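Local coordinates for probable branched-chain amino acid ABC transporter, amino acid binding protein (PDB 3LKB) that binds valine in the cleft between its two lobes and probably delivers branched-chain amino acids to an ABC transporter for uptake, at residues D261-G264 / I265-Q268. The protein carries 2 engineered substitutions. Residues are numbered along the deposited sequence; the frame is centred on the assembly and turned at random.
Sequences DTPG and IRLQ
Arg266 folds back from the first turn of helix 263-274 over the backbone that leads into it, laying one face of its guanidinium against the Thr262-Pro263 peptide. Thr262 O stands 3.4 Å above the guanidinium plane and Pro263 N lies over the same face, both offset toward the rim, while Arg266 NH2 comes to 3.9 Å from Pro263 CD. Bends at chi2 (132°) and chi3 (57°) turn the side chain back toward the start of the helix. At the edge of the group, in its plane, a water accepts a bond from Arg266 NH1 at 3.0 Å and donates one to Asp261 OD1. The two opposite charges are thus bridged by solvent, with Arg266 NH1 and Asp261 OD1 5.1 Å apart, and any direct electrostatic attraction is probably modest on this exposed side.

Backbone bonds build the turn beneath. Arg266 N donates to Thr262 O at 3.0 Å, so this carbonyl takes a hydrogen bond from the amide of the very residue whose guanidinium lies across it. Leu267 N bonds Pro263 O. Gly264, buried and without a side chain, receives Gln268 N on its carbonyl O at 2.8 Å, nearly in line with the C=O bond. On the buried side, Ile265 sets CG1 beside Thr262 CB at 3.8 Å; its chi1 of -55° places CG1 anti to the carbonyl carbon, next to its own backbone N and near the threonine. Tyr256 touches both side chains, and Ile265 also rests on Thr288 of helix 285-308. Leu267 leans on Tyr34 and Trp37 of helix 21-41.

Thr262 occupies the N-cap position without a side-chain capping bond. The segment is an alpha-helix N-terminus with proline at N1 and successive i+4 to i backbone bonds, within a periplasmic binding protein fold.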
loop_
_atom_site.group_PDB
_atom_site.type_symbol
_atom_site.label_atom_id
_atom_site.label_comp_id
_atom_site.label_asym_id
_atom_site.label_seq_id
_atom_site.Cartn_x
_atom_site.Cartn_y
_atom_site.Cartn_z
ATOM N N ASP A 261 8.798 -27.447 -0.046
ATOM C CA ASP A 261 7.639 -28.290 0.303
ATOM C C ASP A 261 7.432 -28.492 1.800
ATOM O O ASP A 261 8.237 -29.160 2.449
ATOM C CB ASP A 261 7.743 -29.633 -0.438
ATOM C CG ASP A 261 7.687 -29.461 -1.980
ATOM O OD1 ASP A 261 6.959 -28.554 -2.477
ATOM O OD2 ASP A 261 8.359 -30.248 -2.701
ATOM N N THR A 262 6.298 -27.986 2.300
ATOM C CA THR A 262 5.986 -27.778 3.716
ATOM C C THR A 262 4.469 -27.676 3.792
ATOM O O THR A 262 3.848 -27.074 2.911
ATOM C CB THR A 262 6.514 -26.374 4.172
ATOM O OG1 THR A 262 7.925 -26.412 4.440
ATOM C CG2 THR A 262 5.779 -25.864 5.352
ATOM N N PRO A 263 3.848 -28.258 4.841
ATOM C CA PRO A 263 2.427 -28.029 5.024
ATOM C C PRO A 263 2.060 -26.554 5.203
ATOM O O PRO A 263 0.939 -26.143 4.836
ATOM C CB PRO A 263 2.076 -28.849 6.296
ATOM C CG PRO A 263 3.369 -29.405 6.845
ATOM C CD PRO A 263 4.356 -29.351 5.700
ATOM N N GLY A 264 2.993 -25.753 5.717
ATOM C CA GLY A 264 2.664 -24.381 6.066
ATOM C C GLY A 264 2.660 -23.538 4.827
ATOM O O GLY A 264 1.703 -22.805 4.587
ATOM N N ILE A 265 3.727 -23.658 4.025
ATOM C CA ILE A 265 3.773 -23.031 2.691
ATOM C C ILE A 265 2.559 -23.453 1.847
ATOM O O ILE A 265 1.923 -22.628 1.208
ATOM C CB ILE A 265 5.080 -23.313 1.925
ATOM C CG1 ILE A 265 6.300 -22.893 2.751
ATOM C CG2 ILE A 265 5.069 -22.582 0.612
ATOM C CD1 ILE A 265 6.335 -21.393 3.167
ATOM N N ARG A 266 2.220 -24.731 1.889
ATOM C CA ARG A 266 1.044 -25.228 1.186
ATOM C C ARG A 266 -0.219 -24.488 1.658
ATOM O O ARG A 266 -1.002 -23.996 0.850
ATOM C CB ARG A 266 0.937 -26.746 1.432
ATOM C CG ARG A 266 0.735 -27.620 0.189
ATOM C CD ARG A 266 1.656 -28.822 0.123
ATOM N NE ARG A 266 1.581 -29.744 1.273
ATOM C CZ ARG A 266 2.661 -30.358 1.767
ATOM N NH1 ARG A 266 3.844 -30.126 1.215
ATOM N NH2 ARG A 266 2.591 -31.176 2.804
ATOM N N LEU A 267 -0.371 -24.371 2.974
ATOM C CA LEU A 267 -1.507 -23.677 3.577
ATOM C C LEU A 267 -1.559 -22.191 3.218
ATOM O O LEU A 267 -2.629 -21.651 2.916
ATOM C CB LEU A 267 -1.491 -23.871 5.105
ATOM C CG LEU A 267 -2.671 -23.277 5.869
ATOM C CD1 LEU A 267 -3.883 -24.112 5.471
ATOM C CD2 LEU A 267 -2.452 -23.261 7.423
ATOM N N GLN A 268 -0.411 -21.516 3.253
ATOM C CA GLN A 268 -0.376 -20.111 2.851
ATOM C C GLN A 268 -0.994 -19.941 1.452
ATOM O O GLN A 268 -1.818 -19.041 1.257
ATOM C CB GLN A 268 1.067 -19.557 2.991
ATOM C CG GLN A 268 1.664 -18.775 1.815
ATOM C CD GLN A 268 3.002 -18.117 2.148
ATOM O OE1 GLN A 268 3.488 -17.267 1.400
ATOM N NE2 GLN A 268 3.606 -18.513 3.255
HETATM O O HOH W 1 4.656 -28.611 -1.285
#